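PDB 3P4G: antifreeze protein from Marinomonas primoryensis, which probably binds ice through anchored, clathrate-like waters, acting as a hyperactive, calcium-dependent antifreeze protein in an Antarctic bacterium. Local coordinates for residues Asp84-Ala89 against Gly94-Gly99; Val124-Gly127 against Asp133-Ala136; Val240-Gln245 against Ala250-Gly255. All blocks are in the same frame, centred on the assembly; numbering follows the deposited sequence.

Overall arrangement
The three contacts are the same event repeated along a right-handed, calcium-binding beta-helix: an outgoing strand and the returning strand after it pack their inward side chains together. Contacts 1 and 2 are close, with centres 10 Å apart and nearest atoms about 7 Å apart; strand 104-107 lies between their first strands. Contact 3 is much further along, its centre 39 Å from that of contact 1 and 29 Å from that of contact 2. None of them touches another. Each ends at the row of calcium ions along one edge of the helix. Between contacts 1 and 2 that row is continuous, because D103 and D122 each bind two successive ions.

Contact 1: residues Asp84-Ala89 against Gly94-Gly99; sequences DQLYVA and GKIDAG. With CA (calcium ion), chain G; CA (calcium ion), chain F; CA (calcium ion), chain H.
L86 and I96 meet tip to tip inside one coil of the right-handed calcium-binding beta-helix, each reaching inward from one of two strands that run in opposite directions. The end of L86 is set against two methyls of I96 at once: CD2 of L86 lies 3.9 Å from I96 CD1 and equally 3.9 Å from I96 CG2. The CG2 branch of the isoleucine and its extended CG1-CD1 arm (chi2 169°) thus both face the leucine methyl. Around the pair, M79, L77, V59 and I61 touch L86, while I105 and I107 touch I96, so residues of the previous coil pack on L86 and those of the next on I96.

At the calcium edge the link is through metal. One ion takes D84 OD2 at 2.3 Å and A98 O at 2.4 Å, which brings these two oxygens within 3.8 Å of each other; G80, G82, T100 and D103 complete that site. The D84 carboxylate is shared, since OD1 holds the preceding ion at 2.3 Å, and this double grip should fix its rotation. G99 then passes the chain on to the following ion, which its O binds at 2.4 Å. An Asx turn braces this corner: G99 N donates to D97 OD1 at 2.8 Å, approaching from above the carboxylate plane, 59° out of it.

Contact 2: residues Val124-Gly127 against Asp133-Ala136; sequences VYIG and DLDA. With CA (calcium ion), chain I.
Segments 124-127 and 133-136 run in opposite directions on two faces of one beta-helix coil, and their backbones stay well apart, the nearest CA atoms being those of V124 and A136 at 8.1 Å. Side chains alone bridge that interval, and one of them, L134, meets both partners. It reaches straight across the core with CG trans to its own nitrogen (chi1 -171°), which carries CD1 up to the opposite strand. There the methyl meets two residues that sit two apart on strand 123-126 and so point the same way: I126 CD1 comes to 3.9 Å and V124 CG1 to 4.1 Å. Both encounters are tip to tip, methyl against methyl, and I126 delivers its CD1 through a nearly extended CG1 arm (chi2 159°). The contact is apolar and buried.

Just beyond L134 the chain turns to the metal edge, where A136 O binds a calcium ion at 2.4 Å; G118, G120, D122, T138 and D141 provide the other protein ligands. D135, on the outer side, accepts a hydrogen bond at OD2 from G137 N, which ties the start of this turn.

Inside, V124 packs on A117, I126 on V111 and I145, and A136 on I143. V124 and I126 hydrogen-bond through their backbones to strand 142-145, and Y125 does so to strand 104-107, its ring stacked outside the core on that of Y106. These backbone bonds hold strand 123-126 between its two neighbours, and strand 134-135 likewise lies between the parallel strands 115-116 and 153-154.

Contact 3: residues Val240-Gln245 against Ala250-Gly255; sequences VRVQSQ and ANISLG. With CA (calcium ion), chain O; CA (calcium ion), chain P.
Segments 240-245 and 250-255 hold strands that travel in opposite directions on facing walls of one coil, and the CA atoms of V240 and L254, the nearest pair, are 8.0 Å apart. The gap is filled by four buried side chains. At the calcium end V240 meets L254, the two passing at a slant: V240 CG2 lies 3.7 Å from L254 CD2, close methyl packing, with V240 CB behind it at 4.2 Å from the same atom. L254 does not start out aimed at the valine. Its CB leaves the backbone to one side and CG lies anti to the carbonyl carbon (chi1 -60°); CD1 continues the extended chain, and the other methyl, CD2, branches toward V240.

The other branch of V240 faces the middle of the second strand, where its CG1 stands a loose 4.4 Å from I252 CG2. V242 and I252 also pass at an angle, I252 CD1 lying 4.1 Å from V242 CG2, a distance to be taken with some caution because V242 was modelled in two conformers. L261 of the next coil lies against V240, I252 and L254, and I231 of the previous one against both valines, so coils before and after pack against the contact. Outside, R241 NH1 forms a salt bridge with E264.

After L254 the backbone feeds two ions in succession. L254 O binds one calcium at 2.4 Å, and G255, at phi 82° and psi 179°, presents its O to the next, also at 2.4 Å. D259 bridges both ions. Opposed strands with an aliphatic core, and turns whose aspartates each bind two successive calcium ions in a row along one edge, characterise this right-handed calcium-binding beta-helix.

Contact 1: residues Asp84-Ala89 against Gly94-Gly99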
loop_
_atom_site.group_PDB
_atom_site.type_symbol
_atom_site.label_atom_id
_atom_site.label_comp_id
_atom_site.label_asym_id
_atom_site.label_seq_id
_atom_site.Cartn_x
_atom_site.Cartn_y
_atom_site.Cartn_z
ATOM N N ASP A 84 13.438 -18.380 -6.920
ATOM C CA ASP A 84 12.936 -19.436 -6.003
ATOM C C ASP A 84 11.441 -19.376 -5.815
ATOM O O ASP A 84 10.847 -18.296 -5.963
ATOM C CB ASP A 84 13.635 -19.321 -4.661
ATOM C CG ASP A 84 15.161 -19.377 -4.793
ATOM O OD1 ASP A 84 15.742 -20.443 -5.169
ATOM O OD2 ASP A 84 15.819 -18.349 -4.549
ATOM N N GLN A 85 10.839 -20.509 -5.441
ATOM C CA GLN A 85 9.364 -20.559 -5.332
ATOM C C GLN A 85 9.032 -21.206 -4.003
ATOM O O GLN A 85 9.479 -22.342 -3.732
ATOM C CB GLN A 85 8.826 -21.402 -6.461
ATOM C CG GLN A 85 7.293 -21.343 -6.586
ATOM C CD GLN A 85 6.804 -22.080 -7.829
ATOM O OE1 GLN A 85 7.462 -22.065 -8.867
ATOM N NE2 GLN A 85 5.651 -22.737 -7.715
ATOM N N LEU A 86 8.303 -20.475 -3.173
ATOM C CA LEU A 86 7.961 -20.923 -1.814
ATOM C C LEU A 86 6.482 -21.006 -1.613
ATOM O O LEU A 86 5.728 -20.097 -2.014
ATOM C CB LEU A 86 8.624 -19.991 -0.775
ATOM C CG LEU A 86 8.153 -20.171 0.680
ATOM C CD1 LEU A 86 8.533 -21.589 1.168
ATOM C CD2 LEU A 86 8.831 -19.093 1.552
ATOM N N TYR A 87 6.030 -22.125 -1.020
ATOM C CA TYR A 87 4.641 -22.254 -0.631
ATOM C C TYR A 87 4.648 -22.603 0.859
ATOM O O TYR A 87 5.383 -23.483 1.272
ATOM C CB TYR A 87 3.987 -23.377 -1.419
ATOM C CG TYR A 87 2.582 -23.700 -0.916
ATOM C CD1 TYR A 87 1.500 -22.897 -1.265
ATOM C CD2 TYR A 87 2.360 -24.807 -0.103
ATOM C CE1 TYR A 87 0.216 -23.195 -0.790
ATOM C CE2 TYR A 87 1.081 -25.122 0.358
ATOM C CZ TYR A 87 0.027 -24.324 0.001
ATOM O OH TYR A 87 -1.242 -24.604 0.473
ATOM N N VAL A 88 3.901 -21.857 1.653
ATOM C CA VAL A 88 3.635 -22.206 3.069
ATOM C C VAL A 88 2.099 -22.238 3.317
ATOM O O VAL A 88 1.437 -21.204 3.123
ATOM C CB VAL A 88 4.283 -21.172 4.019
ATOM C CG1 VAL A 88 3.893 -21.521 5.456
ATOM C CG2 VAL A 88 5.802 -21.133 3.860
ATOM N N ALA A 89 1.530 -23.378 3.742
ATOM C CA ALA A 89 0.085 -23.459 3.982
ATOM C C ALA A 89 -0.333 -22.884 5.337
ATOM O O ALA A 89 -1.478 -22.494 5.505
ATOM C CB ALA A 89 -0.375 -24.922 3.889
ATOM N N GLY A 94 8.833 -17.150 11.744
ATOM C CA GLY A 94 10.288 -16.946 11.641
ATOM C C GLY A 94 10.587 -16.285 10.295
ATOM O O GLY A 94 9.846 -16.486 9.299
ATOM N N LYS A 95 11.655 -15.475 10.265
ATOM C CA LYS A 95 11.921 -14.611 9.123
ATOM C C LYS A 95 12.141 -15.380 7.814
ATOM O O LYS A 95 12.845 -16.369 7.793
ATOM C CB LYS A 95 13.150 -13.726 9.394
ATOM C CG LYS A 95 13.561 -12.866 8.164
ATOM C CD LYS A 95 14.722 -11.898 8.528
ATOM C CE LYS A 95 15.077 -11.104 7.280
ATOM N NZ LYS A 95 16.113 -10.090 7.608
ATOM N N ILE A 96 11.566 -14.876 6.732
ATOM C CA ILE A 96 11.812 -15.418 5.372
ATOM C C ILE A 96 12.655 -14.412 4.602
ATOM O O ILE A 96 12.383 -13.198 4.611
ATOM C CB ILE A 96 10.506 -15.668 4.610
ATOM C CG1 ILE A 96 9.702 -16.827 5.270
ATOM C CG2 ILE A 96 10.775 -16.024 3.095
ATOM C CD1 ILE A 96 8.280 -16.923 4.693
ATOM N N ASP A 97 13.694 -14.919 3.940
ATOM C CA ASP A 97 14.433 -14.085 2.993
ATOM C C ASP A 97 14.404 -14.853 1.658
ATOM O O ASP A 97 14.866 -16.006 1.587
ATOM C CB ASP A 97 15.863 -13.945 3.483
ATOM C CG ASP A 97 16.779 -13.198 2.492
ATOM O OD1 ASP A 97 16.296 -12.551 1.517
ATOM O OD2 ASP A 97 18.025 -13.237 2.756
ATOM N N ALA A 98 13.820 -14.232 0.647
ATOM C CA ALA A 98 13.786 -14.838 -0.692
ATOM C C ALA A 98 15.104 -14.588 -1.459
ATOM O O ALA A 98 15.374 -15.243 -2.469
ATOM C CB ALA A 98 12.559 -14.327 -1.493
ATOM N N GLY A 99 15.951 -13.720 -0.949
ATOM C CA GLY A 99 17.225 -13.384 -1.574
ATOM C C GLY A 99 17.161 -12.681 -2.918
ATOM O O GLY A 99 16.103 -12.197 -3.392
HETATM CA CA CA G . 16.062 -16.021 -4.582
HETATM CA CA CA F . 17.929 -20.472 -4.410
HETATM CA CA CA H . 14.227 -11.617 -4.804
#

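Contact 2: residues Val124-Gly127 against Asp133-Ala136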
loop_
_atom_site.group_PDB
_atom_site.type_symbol
_atom_site.label_atom_id
_atom_site.label_comp_id
_atom_site.label_asym_id
_atom_site.label_seq_id
_atom_site.Cartn_x
_atom_site.Cartn_y
_atom_site.Cartn_z
ATOM N N VAL A 124 4.767 -11.730 -3.990
ATOM C CA VAL A 124 4.512 -12.183 -2.592
ATOM C C VAL A 124 3.006 -12.196 -2.367
ATOM O O VAL A 124 2.342 -11.159 -2.589
ATOM C CB VAL A 124 5.206 -11.261 -1.549
ATOM C CG1 VAL A 124 4.979 -11.748 -0.075
ATOM C CG2 VAL A 124 6.691 -11.192 -1.803
ATOM N N TYR A 125 2.464 -13.341 -1.927
ATOM C CA TYR A 125 1.069 -13.453 -1.567
ATOM C C TYR A 125 1.057 -13.964 -0.116
ATOM O O TYR A 125 1.753 -14.977 0.212
ATOM C CB TYR A 125 0.384 -14.498 -2.450
ATOM C CG TYR A 125 -1.051 -14.810 -2.106
ATOM C CD1 TYR A 125 -2.098 -14.293 -2.874
ATOM C CD2 TYR A 125 -1.384 -15.648 -1.012
ATOM C CE1 TYR A 125 -3.412 -14.558 -2.556
ATOM C CE2 TYR A 125 -2.692 -15.922 -0.704
ATOM C CZ TYR A 125 -3.711 -15.356 -1.478
ATOM O OH TYR A 125 -5.027 -15.651 -1.216
ATOM N N ILE A 126 0.318 -13.239 0.727
ATOM C CA ILE A 126 0.089 -13.598 2.127
ATOM C C ILE A 126 -1.446 -13.601 2.271
ATOM O O ILE A 126 -2.113 -12.553 2.096
ATOM C CB ILE A 126 0.738 -12.624 3.070
ATOM C CG1 ILE A 126 2.257 -12.875 3.071
ATOM C CG2 ILE A 126 0.183 -12.757 4.536
ATOM C CD1 ILE A 126 3.092 -11.608 3.595
ATOM N N GLY A 127 -1.995 -14.761 2.609
ATOM C CA GLY A 127 -3.474 -14.925 2.631
ATOM C C GLY A 127 -4.109 -14.280 3.896
ATOM O O GLY A 127 -5.229 -13.719 3.893
ATOM N N ASP A 133 7.392 -7.013 9.651
ATOM C CA ASP A 133 7.745 -6.013 8.658
ATOM C C ASP A 133 8.110 -6.669 7.366
ATOM O O ASP A 133 8.959 -7.544 7.340
ATOM C CB ASP A 133 8.973 -5.189 9.097
ATOM C CG ASP A 133 8.689 -4.305 10.293
ATOM O OD1 ASP A 133 7.508 -4.041 10.659
ATOM O OD2 ASP A 133 9.669 -3.844 10.886
ATOM N N LEU A 134 7.460 -6.240 6.300
ATOM C CA LEU A 134 7.790 -6.739 4.973
ATOM C C LEU A 134 8.589 -5.745 4.156
ATOM O O LEU A 134 8.273 -4.507 4.113
ATOM C CB LEU A 134 6.479 -7.069 4.229
ATOM C CG LEU A 134 6.679 -7.815 2.883
ATOM C CD1 LEU A 134 5.465 -8.681 2.652
ATOM C CD2 LEU A 134 6.734 -6.908 1.737
ATOM N N ASP A 135 9.629 -6.254 3.470
ATOM C CA ASP A 135 10.365 -5.417 2.527
ATOM C C ASP A 135 10.419 -6.118 1.184
ATOM O O ASP A 135 10.972 -7.217 1.088
ATOM C CB ASP A 135 11.796 -5.137 3.025
ATOM C CG ASP A 135 12.432 -3.968 2.292
ATOM O OD1 ASP A 135 12.947 -2.985 2.925
ATOM O OD2 ASP A 135 12.320 -3.935 1.085
ATOM N N ALA A 136 9.804 -5.527 0.151
ATOM C CA ALA A 136 9.799 -6.193 -1.171
ATOM C C ALA A 136 11.109 -5.931 -1.897
ATOM O O ALA A 136 11.425 -6.573 -2.923
ATOM C CB ALA A 136 8.607 -5.710 -2.018
HETATM CA CA CA I . 12.236 -7.220 -5.047
#

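Contact 3: residues Val240-Gln245 against Ala250-Gly255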
loop_
_atom_site.group_PDB
_atom_site.type_symbol
_atom_site.label_atom_id
_atom_site.label_comp_id
_atom_site.label_asym_id
_atom_site.label_seq_id
_atom_site.Cartn_x
_atom_site.Cartn_y
_atom_site.Cartn_z
ATOM N N VAL A 240 -7.056 14.188 -6.611
ATOM C CA VAL A 240 -7.581 13.526 -5.413
ATOM C C VAL A 240 -9.081 13.483 -5.556
ATOM O O VAL A 240 -9.714 14.513 -5.871
ATOM C CB VAL A 240 -7.175 14.289 -4.130
ATOM C CG1 VAL A 240 -7.809 13.659 -2.871
ATOM C CG2 VAL A 240 -5.610 14.306 -3.962
ATOM N N ARG A 241 -9.665 12.314 -5.316
ATOM C CA ARG A 241 -11.112 12.220 -5.351
ATOM C C ARG A 241 -11.575 11.564 -4.038
ATOM O O ARG A 241 -11.021 10.528 -3.647
ATOM C CB ARG A 241 -11.569 11.388 -6.526
ATOM C CG ARG A 241 -13.100 11.125 -6.577
ATOM C CD ARG A 241 -13.566 11.078 -8.000
ATOM N NE ARG A 241 -12.982 9.938 -8.681
ATOM C CZ ARG A 241 -13.482 8.697 -8.603
ATOM N NH1 ARG A 241 -14.568 8.488 -7.865
ATOM N NH2 ARG A 241 -12.891 7.656 -9.238
ATOM N N VAL A 242 -12.547 12.185 -3.390
ATOM C CA VAL A 242 -13.152 11.629 -2.150
ATOM C C VAL A 242 -14.631 11.430 -2.427
ATOM O O VAL A 242 -15.364 12.370 -2.809
ATOM C CB VAL A 242 -12.977 12.532 -0.900
ATOM C CG1 VAL A 242 -13.661 11.893 0.372
ATOM C CG2 VAL A 242 -11.502 12.859 -0.660
ATOM N N GLN A 243 -15.104 10.204 -2.215
ATOM C CA GLN A 243 -16.494 9.902 -2.592
ATOM C C GLN A 243 -17.546 9.974 -1.495
ATOM O O GLN A 243 -18.743 9.946 -1.801
ATOM C CB GLN A 243 -16.529 8.511 -3.253
ATOM C CG GLN A 243 -15.637 8.412 -4.459
ATOM C CD GLN A 243 -15.892 7.152 -5.232
ATOM O OE1 GLN A 243 -15.295 6.129 -4.957
ATOM N NE2 GLN A 243 -16.776 7.223 -6.236
ATOM N N SER A 244 -17.115 10.042 -0.235
ATOM C CA SER A 244 -18.034 10.168 0.898
ATOM C C SER A 244 -17.665 11.381 1.752
ATOM O O SER A 244 -16.848 12.195 1.335
ATOM C CB SER A 244 -18.069 8.872 1.737
ATOM O OG SER A 244 -18.285 7.710 0.920
ATOM N N GLN A 245 -18.274 11.501 2.939
ATOM C CA GLN A 245 -18.157 12.697 3.789
ATOM C C GLN A 245 -16.729 12.959 4.164
ATOM O O GLN A 245 -15.992 12.025 4.509
ATOM C CB GLN A 245 -18.959 12.523 5.077
ATOM C CG GLN A 245 -20.466 12.441 4.878
ATOM C CD GLN A 245 -20.995 11.019 4.736
ATOM O OE1 GLN A 245 -20.328 10.124 4.167
ATOM N NE2 GLN A 245 -22.224 10.807 5.226
ATOM N N ALA A 250 -10.502 16.598 9.068
ATOM C CA ALA A 250 -9.719 16.167 7.949
ATOM C C ALA A 250 -8.917 17.347 7.386
ATOM O O ALA A 250 -9.354 18.498 7.448
ATOM C CB ALA A 250 -10.618 15.642 6.871
ATOM N N ASN A 251 -7.747 17.041 6.819
ATOM C CA ASN A 251 -6.983 18.044 6.074
ATOM C C ASN A 251 -6.573 17.487 4.733
ATOM O O ASN A 251 -5.934 16.440 4.678
ATOM C CB ASN A 251 -5.723 18.454 6.839
ATOM C CG ASN A 251 -5.019 19.614 6.185
ATOM O OD1 ASN A 251 -4.411 19.454 5.134
ATOM N ND2 ASN A 251 -5.127 20.796 6.777
ATOM N N ILE A 252 -6.954 18.177 3.664
ATOM C CA ILE A 252 -6.559 17.733 2.303
ATOM C C ILE A 252 -5.754 18.852 1.711
ATOM O O ILE A 252 -6.315 19.928 1.423
ATOM C CB ILE A 252 -7.792 17.391 1.406
ATOM C CG1 ILE A 252 -8.600 16.268 2.048
ATOM C CG2 ILE A 252 -7.343 16.936 -0.027
ATOM C CD1 ILE A 252 -9.998 16.026 1.423
ATOM N N SER A 253 -4.457 18.590 1.517
ATOM C CA SER A 253 -3.568 19.574 0.935
ATOM C C SER A 253 -2.984 19.017 -0.370
ATOM O O SER A 253 -2.440 17.894 -0.389
ATOM C CB SER A 253 -2.498 19.898 1.948
ATOM O OG SER A 253 -3.102 20.596 3.023
ATOM N N LEU A 254 -3.102 19.792 -1.446
ATOM C CA LEU A 254 -2.756 19.262 -2.762
ATOM C C LEU A 254 -1.302 19.483 -3.146
ATOM O O LEU A 254 -0.800 18.833 -4.082
ATOM C CB LEU A 254 -3.690 19.818 -3.839
ATOM C CG LEU A 254 -5.167 19.465 -3.588
ATOM C CD1 LEU A 254 -6.120 19.950 -4.736
ATOM C CD2 LEU A 254 -5.392 17.965 -3.311
ATOM N N GLY A 255 -0.634 20.355 -2.396
ATOM C CA GLY A 255 0.758 20.559 -2.595
ATOM C C GLY A 255 1.040 21.523 -3.764
ATOM O O GLY A 255 0.147 22.105 -4.366
HETATM CA CA CA O . 0.430 18.652 -6.100
HETATM CA CA CA P . -1.368 22.946 -6.004
#